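Local coordinates for aldehyde dehydrogenase (PDB 5KF0), which probably oxidises aldehydes to carboxylic acids with a nicotinamide dinucleotide cofactor, as in other aldehyde dehydrogenases, and is seen here with NADPH bound, at residues L195-A198 with E199-E203; N205-K208 with G209-S212; E247-K251 with K252-L256; D307-R310 with D311-A315; I441-V444 with P445-V449. All blocks are in the same frame, centred on the assembly; numbering follows the deposited sequence. Where two conformers were deposited one is given.

Contact 1: L195-A198 with E199-E203; sequences LIIA and EVLAE
The L201 side chain lies over the turn of helix that I197 begins, its CD1 reaching I197 CG2 at 4.2 Å, a loose apolar contact between residues four apart. Both belong to helix 192-202, the crossover helix of a beta-alpha-beta unit that links strand 182-185 to strand 211-213 in the cofactor-binding Rossmann-like domain expected of an aldehyde dehydrogenase. L201 has CG anti to its carbonyl carbon (chi1 -78°), a setting that directs the side chain back along the helix and puts CG 3.6 Å from I197 O. V200 does the same one residue earlier through its CG2 branch, which meets I196 O at 3.4 Å.

Under these side chains runs a ladder of i to i+4 bonds. L201 N to I197 O is the straightest of the four at 168°, and its donor lies in the carbonyl plane; E199 N approaches L195 O from above that plane. The face carrying I197 and L201 packs on helix 164-178, and V200 meets F84 of helix 70-86. E199 is different: its CG is anti to the backbone N, the chain runs on extended, and OE1 forms a salt bridge with R87. The last rung, A202 N to A198 O, is 2.8 Å long but bends to 143°. A202 CB lies 3.4 Å from A198 O.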
loop_
_atom_site.group_PDB
_atom_site.type_symbol
_atom_site.label_atom_id
_atom_site.label_comp_id
_atom_site.label_asym_id
_atom_site.label_seq_id
_atom_site.Cartn_x
_atom_site.Cartn_y
_atom_site.Cartn_z
ATOM N N LEU A 195 24.434 -25.973 7.458
ATOM C CA LEU A 195 25.794 -25.641 7.872
ATOM C C LEU A 195 26.608 -25.044 6.730
ATOM O O LEU A 195 27.553 -24.292 6.979
ATOM C CB LEU A 195 26.497 -26.874 8.438
ATOM C CG LEU A 195 25.841 -27.388 9.722
ATOM C CD1 LEU A 195 26.438 -28.734 10.108
ATOM C CD2 LEU A 195 25.985 -26.383 10.879
ATOM N N ILE A 196 26.268 -25.353 5.474
ATOM C CA ILE A 196 26.916 -24.650 4.366
ATOM C C ILE A 196 26.399 -23.213 4.279
ATOM O O ILE A 196 27.176 -22.268 4.064
ATOM C CB ILE A 196 26.714 -25.411 3.043
ATOM C CG1 ILE A 196 27.437 -26.762 3.086
ATOM C CG2 ILE A 196 27.241 -24.570 1.872
ATOM C CD1 ILE A 196 27.057 -27.675 1.936
ATOM N N ILE A 197 25.090 -23.025 4.458
ATOM C CA ILE A 197 24.535 -21.674 4.579
ATOM C C ILE A 197 25.262 -20.910 5.681
ATOM O O ILE A 197 25.673 -19.757 5.495
ATOM C CB ILE A 197 23.016 -21.732 4.835
ATOM C CG1 ILE A 197 22.271 -22.290 3.615
ATOM C CG2 ILE A 197 22.480 -20.352 5.202
ATOM C CD1 ILE A 197 20.761 -22.423 3.815
ATOM N N ALA A 198 25.473 -21.564 6.833
ATOM C CA ALA A 198 26.168 -20.914 7.945
ATOM C C ALA A 198 27.602 -20.550 7.585
ATOM O O ALA A 198 28.086 -19.469 7.950
ATOM C CB ALA A 198 26.143 -21.823 9.178
ATOM N N GLU A 199 28.309 -21.445 6.884
ATOM C CA GLU A 199 29.687 -21.157 6.488
ATOM C C GLU A 199 29.753 -19.924 5.592
ATOM O O GLU A 199 30.653 -19.087 5.730
ATOM C CB GLU A 199 30.275 -22.370 5.772
ATOM C CG GLU A 199 31.715 -22.207 5.332
ATOM C CD GLU A 199 32.105 -23.247 4.290
ATOM O OE1 GLU A 199 32.979 -22.954 3.454
ATOM O OE2 GLU A 199 31.515 -24.349 4.296
ATOM N N VAL A 200 28.795 -19.803 4.668
ATOM C CA VAL A 200 28.731 -18.639 3.789
ATOM C C VAL A 200 28.453 -17.371 4.593
ATOM O O VAL A 200 29.107 -16.337 4.398
ATOM C CB VAL A 200 27.679 -18.871 2.690
ATOM C CG1 VAL A 200 27.386 -17.581 1.929
ATOM C CG2 VAL A 200 28.182 -19.950 1.729
ATOM N N LEU A 201 27.481 -17.427 5.514
ATOM C CA LEU A 201 27.201 -16.271 6.368
ATOM C C LEU A 201 28.398 -15.896 7.228
ATOM O O LEU A 201 28.598 -14.712 7.530
ATOM C CB LEU A 201 25.993 -16.554 7.264
ATOM C CG LEU A 201 24.631 -16.440 6.602
ATOM C CD1 LEU A 201 23.567 -16.991 7.541
ATOM C CD2 LEU A 201 24.367 -14.976 6.268
ATOM N N ALA A 202 29.206 -16.882 7.631
ATOM C CA ALA A 202 30.372 -16.609 8.461
ATOM C C ALA A 202 31.431 -15.798 7.729
ATOM O O ALA A 202 32.300 -15.205 8.382
ATOM C CB ALA A 202 30.970 -17.922 8.961
ATOM N N GLU A 203 31.370 -15.751 6.396
ATOM C CA GLU A 203 32.272 -14.932 5.597
ATOM C C GLU A 203 31.913 -13.453 5.622
ATOM O O GLU A 203 32.726 -12.637 5.170
ATOM C CB GLU A 203 32.271 -15.419 4.143
ATOM C CG GLU A 203 32.665 -16.890 3.978
ATOM C CD GLU A 203 32.452 -17.411 2.562
ATOM O OE1 GLU A 203 31.846 -16.700 1.731
ATOM O OE2 GLU A 203 32.893 -18.545 2.278
#

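Contact 2: N205-K208 with G209-S212; sequences NLPK and GAFS
With chi1 near -75° and chi2 near 165°, L206 brings CD1 up to F211, whose own chi1 of 73° sets CG between the backbone N and the carbonyl carbon. The two side chains cross at about a right angle, L206 CD1 standing 4.1 Å from F211 CD2. Closer to the backbone, L206 CB meets A210 CB at 3.9 Å, so one leucine touches two successive residues across the bend.

That bend is a type II beta turn from P207 to A210, closed by A210 N donating to P207 O at 2.9 Å. G209 holds its third position with positive phi, where a CB would clash with K208 O; the backbone itself thus calls for a residue lacking a side chain. The turn leads from the loop after helix 192-202 into strand 211-213, an outermost strand of its sheet within this chain. Outside it, N20 OD1 accepts a hydrogen bond from G209 N, and M65 of helix 62-67 touches L206, P207 and A210.

The contact therefore divides its chemistry: one backbone bond closes the turn, which N20 also braces, while dispersion contacts between carbon atoms, without polar direction, join L206 to A210 and F211.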
loop_
_atom_site.group_PDB
_atom_site.type_symbol
_atom_site.label_atom_id
_atom_site.label_comp_id
_atom_site.label_asym_id
_atom_site.label_seq_id
_atom_site.Cartn_x
_atom_site.Cartn_y
_atom_site.Cartn_z
ATOM N N ASN A 205 30.435 -9.638 7.281
ATOM C CA ASN A 205 30.707 -8.700 8.353
ATOM C C ASN A 205 29.597 -8.598 9.377
ATOM O O ASN A 205 29.538 -7.589 10.089
ATOM C CB ASN A 205 30.972 -7.313 7.764
ATOM C CG ASN A 205 32.414 -6.940 7.853
ATOM O OD1 ASN A 205 32.765 -5.764 7.914
ATOM N ND2 ASN A 205 33.277 -7.953 7.874
ATOM N N LEU A 206 28.728 -9.591 9.487
ATOM C CA LEU A 206 27.636 -9.496 10.443
ATOM C C LEU A 206 28.175 -9.368 11.863
ATOM O O LEU A 206 29.202 -9.977 12.195
ATOM C CB LEU A 206 26.748 -10.734 10.355
ATOM C CG LEU A 206 25.834 -10.803 9.143
ATOM C CD1 LEU A 206 25.300 -12.226 8.994
ATOM C CD2 LEU A 206 24.696 -9.799 9.311
ATOM N N PRO A 207 27.501 -8.610 12.732
ATOM C CA PRO A 207 27.921 -8.539 14.139
ATOM C C PRO A 207 27.933 -9.924 14.768
ATOM O O PRO A 207 27.082 -10.759 14.471
ATOM C CB PRO A 207 26.854 -7.644 14.783
ATOM C CG PRO A 207 26.213 -6.897 13.645
ATOM C CD PRO A 207 26.317 -7.786 12.445
ATOM N N LYS A 208 28.908 -10.168 15.647
ATOM C CA LYS A 208 28.976 -11.452 16.323
ATOM C C LYS A 208 27.729 -11.676 17.166
ATOM O O LYS A 208 27.287 -10.784 17.906
ATOM C CB LYS A 208 30.227 -11.538 17.197
ATOM C CG LYS A 208 31.500 -11.728 16.394
ATOM C CD LYS A 208 31.278 -12.621 15.174
ATOM C CE LYS A 208 32.585 -13.068 14.524
ATOM N NZ LYS A 208 32.997 -12.208 13.384
ATOM N N GLY A 209 27.145 -12.871 17.027
ATOM C CA GLY A 209 25.862 -13.195 17.609
ATOM C C GLY A 209 24.682 -13.016 16.673
ATOM O O GLY A 209 23.556 -13.366 17.050
ATOM N N ALA A 210 24.902 -12.466 15.474
ATOM C CA ALA A 210 23.816 -12.368 14.502
ATOM C C ALA A 210 23.229 -13.732 14.175
ATOM O O ALA A 210 22.022 -13.839 13.931
ATOM C CB ALA A 210 24.306 -11.700 13.212
ATOM N N PHE A 211 24.044 -14.782 14.166
ATOM C CA PHE A 211 23.480 -16.086 13.851
ATOM C C PHE A 211 24.240 -17.198 14.553
ATOM O O PHE A 211 25.438 -17.089 14.829
ATOM C CB PHE A 211 23.462 -16.338 12.337
ATOM C CG PHE A 211 24.815 -16.615 11.741
ATOM C CD1 PHE A 211 25.243 -17.920 11.555
ATOM C CD2 PHE A 211 25.647 -15.571 11.337
ATOM C CE1 PHE A 211 26.487 -18.185 10.994
ATOM C CE2 PHE A 211 26.895 -15.826 10.759
ATOM C CZ PHE A 211 27.309 -17.139 10.584
ATOM N N SER A 212 23.503 -18.260 14.861
ATOM C CA SER A 212 24.056 -19.561 15.187
ATOM C C SER A 212 23.261 -20.603 14.419
ATOM O O SER A 212 22.053 -20.450 14.219
ATOM C CB SER A 212 24.001 -19.852 16.701
ATOM O OG SER A 212 24.837 -18.953 17.425
#

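Contact 3: E247-K251 with K252-L256; sequences EKAGK and KKVVL
K252 NZ is gripped by three backbone carbonyls: A249 O within this contact, at 2.9 Å, and T225 O and D227 O from beyond it. The site lies where helix 239-248 gives way to strand 253-257, the second half of a beta-alpha-beta unit that starts at strand 232-236. The ammonium sits in the plane of the A249 carbonyl, with a C=O...NZ angle of 154°. To reach it the lysine folds back on itself: chi1 of 59° places CG between the backbone N and the carbonyl carbon, and further bends at chi3 and chi4 curl the chain round the same oxygen. With three carbonyl oxygens around it, this buried amine is probably held in its charged form.

A249 supplies an apolar surface too. Its CB points toward the incoming strand and meets V254 CG2 at 3.5 Å, the branch anti to the carbonyl carbon, while K252 CG lies 3.8 Å from A249 CB. Between helix and strand G250 takes positive phi, and K251 turns its extended chain outward to D459 of the second subunit, a salt bridge, with W243 of that subunit in cation-pi contact. K246 NZ of the second subunit donates to G250 O and K252 O. Inside the bend, the folded lysine passes K252 CG within 3.3 Å of A249 O.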
loop_
_atom_site.group_PDB
_atom_site.type_symbol
_atom_site.label_atom_id
_atom_site.label_comp_id
_atom_site.label_asym_id
_atom_site.label_seq_id
_atom_site.Cartn_x
_atom_site.Cartn_y
_atom_site.Cartn_z
ATOM N N GLU A 247 2.019 -24.852 22.573
ATOM C CA GLU A 247 1.556 -24.925 23.960
ATOM C C GLU A 247 2.670 -24.650 24.962
ATOM O O GLU A 247 2.389 -24.248 26.096
ATOM C CB GLU A 247 0.961 -26.302 24.254
ATOM C CG GLU A 247 -0.264 -26.656 23.439
ATOM C CD GLU A 247 -0.849 -27.999 23.838
ATOM O OE1 GLU A 247 -0.080 -28.873 24.299
ATOM O OE2 GLU A 247 -2.077 -28.175 23.694
ATOM N N LYS A 248 3.924 -24.896 24.587
ATOM C CA LYS A 248 5.056 -24.767 25.497
ATOM C C LYS A 248 5.843 -23.479 25.288
ATOM O O LYS A 248 6.827 -23.245 25.999
ATOM C CB LYS A 248 6.007 -25.959 25.335
ATOM C CG LYS A 248 5.433 -27.315 25.697
ATOM C CD LYS A 248 6.400 -28.403 25.251
ATOM C CE LYS A 248 6.250 -29.668 26.068
ATOM N NZ LYS A 248 6.850 -29.506 27.425
ATOM N N ALA A 249 5.440 -22.646 24.331
ATOM C CA ALA A 249 6.291 -21.545 23.884
ATOM C C ALA A 249 6.381 -20.401 24.882
ATOM O O ALA A 249 7.326 -19.608 24.803
ATOM C CB ALA A 249 5.776 -20.998 22.553
ATOM N N GLY A 250 5.431 -20.278 25.804
ATOM C CA GLY A 250 5.470 -19.139 26.706
ATOM C C GLY A 250 5.003 -17.852 26.044
ATOM O O GLY A 250 4.055 -17.865 25.251
ATOM N N LYS A 251 5.678 -16.737 26.336
ATOM C CA LYS A 251 5.203 -15.428 25.882
ATOM C C LYS A 251 5.494 -15.131 24.416
ATOM O O LYS A 251 4.817 -14.273 23.826
ATOM C CB LYS A 251 5.825 -14.326 26.741
ATOM C CG LYS A 251 5.486 -14.428 28.223
ATOM C CD LYS A 251 6.074 -13.244 29.012
ATOM C CE LYS A 251 5.727 -13.327 30.498
ATOM N NZ LYS A 251 6.561 -12.382 31.307
ATOM N N LYS A 252 6.485 -15.790 23.824
ATOM C CA LYS A 252 6.935 -15.434 22.484
ATOM C C LYS A 252 5.827 -15.615 21.450
ATOM O O LYS A 252 4.910 -16.428 21.608
ATOM C CB LYS A 252 8.147 -16.286 22.087
ATOM C CG LYS A 252 7.856 -17.793 22.092
ATOM C CD LYS A 252 9.060 -18.660 21.685
ATOM C CE LYS A 252 10.254 -18.480 22.628
ATOM N NZ LYS A 252 10.000 -18.849 24.060
ATOM N N LYS A 253 5.927 -14.840 20.379
ATOM C CA LYS A 253 5.110 -15.075 19.196
ATOM C C LYS A 253 5.460 -16.423 18.573
ATOM O O LYS A 253 6.614 -16.860 18.607
ATOM C CB LYS A 253 5.345 -13.951 18.188
ATOM C CG LYS A 253 4.498 -14.050 16.932
ATOM C CD LYS A 253 4.742 -12.853 16.036
ATOM C CE LYS A 253 3.870 -12.899 14.790
ATOM N NZ LYS A 253 2.414 -12.898 15.117
ATOM N N VAL A 254 4.450 -17.091 18.010
ATOM C CA VAL A 254 4.624 -18.402 17.395
ATOM C C VAL A 254 4.096 -18.357 15.970
ATOM O O VAL A 254 2.967 -17.908 15.738
ATOM C CB VAL A 254 3.901 -19.505 18.192
ATOM C CG1 VAL A 254 4.016 -20.848 17.467
ATOM C CG2 VAL A 254 4.480 -19.602 19.592
ATOM N N VAL A 255 4.914 -18.826 15.024
ATOM C CA VAL A 255 4.531 -19.026 13.629
ATOM C C VAL A 255 4.727 -20.505 13.324
ATOM O O VAL A 255 5.764 -21.072 13.672
ATOM C CB VAL A 255 5.375 -18.159 12.678
ATOM C CG1 VAL A 255 5.135 -18.569 11.219
ATOM C CG2 VAL A 255 5.096 -16.660 12.885
ATOM N N LEU A 256 3.731 -21.130 12.686
ATOM C CA LEU A 256 3.756 -22.563 12.397
ATOM C C LEU A 256 3.521 -22.807 10.913
ATOM O O LEU A 256 2.535 -22.321 10.354
ATOM C CB LEU A 256 2.676 -23.313 13.193
ATOM C CG LEU A 256 2.769 -23.207 14.714
ATOM C CD1 LEU A 256 1.586 -23.954 15.327
ATOM C CD2 LEU A 256 4.093 -23.775 15.240
#

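Contact 4: D307-R310 with D311-A315; sequences DTLR and DKLVA
Four i to i+4 bonds join D307-R310 to D311-A315 as one run of helix, from D311 N to D307 O at 3.1 Å through to V314 N to R310 O at 2.8 Å. Along one side T308 and K312 lie side by side and point the same way, T308 CG2 touching K312 CE at 3.9 Å; the lysine then bends at chi4, and its NZ forms a salt bridge with D275. On the buried face L309 CD2 meets L313 CD2 at 4.2 Å. This is helix 306-319, whose leucines pack on strand 298-302, L309 also touching helix 274-286 and L313 strand 368-375.

A water bridges the polar edge. R310 has two conformers, and its contacts hold for the one described. In that conformer the water accepts from R310 NH2 at 2.7 Å, in the plane of the guanidinium, and donates to D307 O and D311 OD1, linking three residues within about one turn. R310 arrives there with an otherwise extended chain bent at chi3 (65°). D307 OD1 then approaches one face of the same guanidinium, offset toward its rim and 3.4 Å from NH2, an attraction of charges with no N-H aimed at the oxygen. R310 NH1, so placed, pairs instead with E375 OE1.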
loop_
_atom_site.group_PDB
_atom_site.type_symbol
_atom_site.label_atom_id
_atom_site.label_comp_id
_atom_site.label_asym_id
_atom_site.label_seq_id
_atom_site.Cartn_x
_atom_site.Cartn_y
_atom_site.Cartn_z
ATOM N N ASP A 307 -12.699 -42.042 -16.367
ATOM C CA ASP A 307 -12.085 -43.246 -16.926
ATOM C C ASP A 307 -10.891 -42.909 -17.811
ATOM O O ASP A 307 -9.868 -43.604 -17.771
ATOM C CB ASP A 307 -13.110 -44.054 -17.716
ATOM C CG ASP A 307 -14.137 -44.715 -16.833
ATOM O OD1 ASP A 307 -13.946 -44.744 -15.604
ATOM O OD2 ASP A 307 -15.137 -45.223 -17.378
ATOM N N THR A 308 -10.998 -41.852 -18.620
ATOM C CA THR A 308 -9.876 -41.498 -19.487
ATOM C C THR A 308 -8.699 -40.965 -18.678
ATOM O O THR A 308 -7.543 -41.337 -18.928
ATOM C CB THR A 308 -10.318 -40.479 -20.532
ATOM O OG1 THR A 308 -11.380 -41.043 -21.308
ATOM C CG2 THR A 308 -9.160 -40.140 -21.452
ATOM N N LEU A 309 -8.967 -40.087 -17.712
ATOM C CA LEU A 309 -7.890 -39.609 -16.852
ATOM C C LEU A 309 -7.245 -40.767 -16.101
ATOM O O LEU A 309 -6.017 -40.830 -15.982
ATOM C CB LEU A 309 -8.411 -38.557 -15.873
ATOM C CG LEU A 309 -7.345 -37.912 -14.984
ATOM C CD1 LEU A 309 -7.688 -36.451 -14.690
ATOM C CD2 LEU A 309 -7.176 -38.668 -13.671
ATOM N N ARG A 310 -8.060 -41.685 -15.579
ATOM C CA ARG A 310 -7.513 -42.813 -14.831
ATOM C C ARG A 310 -6.533 -43.609 -15.681
ATOM O O ARG A 310 -5.422 -43.919 -15.234
ATOM C CB ARG A 310 -8.638 -43.717 -14.322
ATOM C CG ARG A 310 -8.129 -44.952 -13.579
ATOM C CD ARG A 310 -9.278 -45.809 -13.065
ATOM N NE ARG A 310 -10.061 -46.384 -14.157
ATOM C CZ ARG A 310 -11.250 -46.955 -14.004
ATOM N NH1 ARG A 310 -11.804 -47.031 -12.803
ATOM N NH2 ARG A 310 -11.885 -47.451 -15.058
ATOM N N ASP A 311 -6.925 -43.946 -16.916
ATOM C CA ASP A 311 -6.034 -44.700 -17.797
ATOM C C ASP A 311 -4.722 -43.962 -18.020
ATOM O O ASP A 311 -3.638 -44.558 -17.960
ATOM C CB ASP A 311 -6.711 -44.969 -19.143
ATOM C CG ASP A 311 -7.858 -45.945 -19.040
ATOM O OD1 ASP A 311 -7.998 -46.605 -17.988
ATOM O OD2 ASP A 311 -8.610 -46.058 -20.028
ATOM N N LYS A 312 -4.806 -42.662 -18.307
ATOM C CA LYS A 312 -3.605 -41.867 -18.537
ATOM C C LYS A 312 -2.748 -41.765 -17.282
ATOM O O LYS A 312 -1.516 -41.851 -17.356
ATOM C CB LYS A 312 -3.991 -40.471 -19.030
ATOM C CG LYS A 312 -4.569 -40.461 -20.453
ATOM C CD LYS A 312 -5.060 -39.064 -20.836
ATOM C CE LYS A 312 -5.550 -39.000 -22.278
ATOM N NZ LYS A 312 -4.420 -39.037 -23.249
ATOM N N LEU A 313 -3.378 -41.559 -16.122
ATOM C CA LEU A 313 -2.604 -41.395 -14.897
ATOM C C LEU A 313 -1.969 -42.714 -14.460
ATOM O O LEU A 313 -0.849 -42.723 -13.938
ATOM C CB LEU A 313 -3.491 -40.816 -13.797
ATOM C CG LEU A 313 -2.788 -40.526 -12.476
ATOM C CD1 LEU A 313 -1.632 -39.561 -12.685
ATOM C CD2 LEU A 313 -3.778 -39.954 -11.477
ATOM N N VAL A 314 -2.663 -43.834 -14.671
ATOM C CA VAL A 314 -2.061 -45.137 -14.393
ATOM C C VAL A 314 -0.821 -45.334 -15.259
ATOM O O VAL A 314 0.246 -45.735 -14.773
ATOM C CB VAL A 314 -3.094 -46.261 -14.600
ATOM C CG1 VAL A 314 -2.417 -47.626 -14.716
ATOM C CG2 VAL A 314 -4.104 -46.256 -13.458
ATOM N N ALA A 315 -0.926 -45.008 -16.550
ATOM C CA ALA A 315 0.221 -45.173 -17.439
ATOM C C ALA A 315 1.359 -44.241 -17.046
ATOM O O ALA A 315 2.531 -44.645 -17.030
ATOM C CB ALA A 315 -0.196 -44.922 -18.886
HETATM O O HOH W 1 -10.258 -46.306 -16.882
#

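Contact 5: I441-V444 with P445-V449; sequences INDV and PSFRV. With ACT (acetate ion), chain H.
D443, just before a tight turn, meets F447, which closes it, their side chains crossing at about a right angle and the carboxylate tilted 43° from the ring plane. The nearest approach is D443 OD1 to F447 CB, 3.8 Å, with ring atom CD1 slightly farther at 4.1 Å. Both side chains start with CG anti to the backbone N (chi1 -161° and 174°), which brings the carboxylate over to CB and CD1 of the phenylalanine, the two crossing rather than running alongside. The carboxylate has work for each oxygen: OD2 takes a weak bond from V444 N at 2.7 Å and a salt bridge from R280, while OD1 accepts from the hydroxyl of Y143 of the second subunit. That tyrosine also stacks on the F447 ring, so one neighbouring residue meets both partners.

The chain just after D443 makes a type I turn, V444 to F447, and its closing bond is weak, F447 N to V444 O at 3.4 Å. V444 CG2 occupies the position between its backbone N and carbonyl carbon, where it reaches S446 CB at 3.8 Å; S446 OG bonds to I294 O. Farther along, R448 runs extended, and its NH1 donates to acetate OXT at 3.1 Å from the edge of the guanidinium. The acetate probably came from the crystallisation liquor.

The segment leaves strand 438-441 at a subunit interface. V444 packs on F420 of strand 416-420, R448 lies against helix 164-178, and I441 pairs in parallel with a strand of the second subunit, carrying the sheet across.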
loop_
_atom_site.group_PDB
_atom_site.type_symbol
_atom_site.label_atom_id
_atom_site.label_comp_id
_atom_site.label_asym_id
_atom_site.label_seq_id
_atom_site.Cartn_x
_atom_site.Cartn_y
_atom_site.Cartn_z
ATOM N N ILE A 441 -5.162 -22.400 -9.325
ATOM C CA ILE A 441 -6.060 -22.609 -10.465
ATOM C C ILE A 441 -5.223 -22.995 -11.675
ATOM O O ILE A 441 -4.311 -22.256 -12.069
ATOM C CB ILE A 441 -6.908 -21.358 -10.768
ATOM C CG1 ILE A 441 -7.755 -20.954 -9.549
ATOM C CG2 ILE A 441 -7.801 -21.606 -11.999
ATOM C CD1 ILE A 441 -8.764 -22.023 -9.114
ATOM N N ASN A 442 -5.552 -24.142 -12.273
ATOM C CA ASN A 442 -4.906 -24.678 -13.472
ATOM C C ASN A 442 -3.491 -25.202 -13.190
ATOM O O ASN A 442 -2.664 -25.296 -14.103
ATOM C CB ASN A 442 -4.891 -23.641 -14.614
ATOM C CG ASN A 442 -4.811 -24.285 -15.978
ATOM O OD1 ASN A 442 -5.288 -25.407 -16.171
ATOM N ND2 ASN A 442 -4.206 -23.583 -16.936
ATOM N N ASP A 443 -3.207 -25.548 -11.934
ATOM C CA ASP A 443 -2.032 -26.342 -11.578
ATOM C C ASP A 443 -2.336 -27.051 -10.260
ATOM O O ASP A 443 -3.365 -26.803 -9.622
ATOM C CB ASP A 443 -0.764 -25.481 -11.479
ATOM C CG ASP A 443 0.525 -26.301 -11.578
ATOM O OD1 ASP A 443 1.609 -25.718 -11.402
ATOM O OD2 ASP A 443 0.467 -27.533 -11.801
ATOM N N VAL A 444 -1.430 -27.941 -9.860
ATOM C CA VAL A 444 -1.601 -28.722 -8.635
ATOM C C VAL A 444 -1.382 -27.849 -7.403
ATOM O O VAL A 444 -0.759 -26.772 -7.494
ATOM C CB VAL A 444 -0.651 -29.931 -8.602
ATOM C CG1 VAL A 444 -1.176 -31.045 -9.524
ATOM C CG2 VAL A 444 0.768 -29.513 -8.984
ATOM N N PRO A 445 -1.870 -28.274 -6.231
ATOM C CA PRO A 445 -1.550 -27.552 -4.989
ATOM C C PRO A 445 -0.067 -27.517 -4.689
ATOM O O PRO A 445 0.356 -26.731 -3.834
ATOM C CB PRO A 445 -2.308 -28.346 -3.912
ATOM C CG PRO A 445 -2.453 -29.737 -4.515
ATOM C CD PRO A 445 -2.739 -29.440 -5.966
ATOM N N SER A 446 0.730 -28.349 -5.357
ATOM C CA SER A 446 2.153 -28.477 -5.073
ATOM C C SER A 446 2.979 -27.290 -5.562
ATOM O O SER A 446 4.195 -27.292 -5.334
ATOM C CB SER A 446 2.658 -29.779 -5.698
ATOM O OG SER A 446 1.750 -30.825 -5.394
ATOM N N PHE A 447 2.368 -26.276 -6.185
ATOM C CA PHE A 447 3.112 -25.130 -6.699
ATOM C C PHE A 447 3.353 -24.089 -5.606
ATOM O O PHE A 447 2.433 -23.730 -4.861
ATOM C CB PHE A 447 2.361 -24.472 -7.863
ATOM C CG PHE A 447 3.005 -23.201 -8.340
ATOM C CD1 PHE A 447 4.074 -23.255 -9.225
ATOM C CD2 PHE A 447 2.582 -21.965 -7.879
ATOM C CE1 PHE A 447 4.699 -22.083 -9.648
ATOM C CE2 PHE A 447 3.210 -20.800 -8.300
ATOM C CZ PHE A 447 4.259 -20.867 -9.188
ATOM N N ARG A 448 4.590 -23.588 -5.543
ATOM C CA ARG A 448 4.960 -22.445 -4.717
ATOM C C ARG A 448 6.041 -21.648 -5.435
ATOM O O ARG A 448 6.966 -22.224 -6.012
ATOM C CB ARG A 448 5.484 -22.882 -3.345
ATOM C CG ARG A 448 5.921 -21.697 -2.454
ATOM C CD ARG A 448 6.474 -22.197 -1.126
ATOM N NE ARG A 448 6.763 -21.089 -0.223
ATOM C CZ ARG A 448 7.251 -21.235 1.004
ATOM N NH1 ARG A 448 7.560 -22.448 1.465
ATOM N NH2 ARG A 448 7.425 -20.169 1.773
ATOM N N VAL A 449 5.909 -20.329 -5.415
ATOM C CA VAL A 449 6.976 -19.427 -5.835
ATOM C C VAL A 449 7.344 -18.578 -4.624
ATOM O O VAL A 449 6.483 -18.246 -3.801
ATOM C CB VAL A 449 6.555 -18.593 -7.073
ATOM C CG1 VAL A 449 5.277 -17.813 -6.823
ATOM C CG2 VAL A 449 7.684 -17.686 -7.556
HETATM C C ACT H . 7.564 -25.612 -0.930
HETATM O O ACT H . 7.791 -25.838 -2.154
HETATM O OXT ACT H . 8.334 -24.822 -0.337
HETATM C CH3 ACT H . 6.426 -26.239 -0.187
#

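Contacts 1 and 2 are consecutive pieces of one unit and touch, F211 of contact 2 packing on A198 and L201 of contact 1; both are largely buried and apolar. Contact 3 reaches the same sheet as contact 2 but through strand 253-257, and adds to its apolar packing a lysine held by carbonyls. Contact 4 matches contact 1 in its helical ladder, yet lies on the opposite side of the chain's centre, about 47 Å away between centres, with a more exposed edge of charges and water. Contact 5 is buried and mostly loop, beginning at the end of a strand. Like contact 3 it meets the second subunit, whereas contacts 1, 2 and 4 touch no other chain.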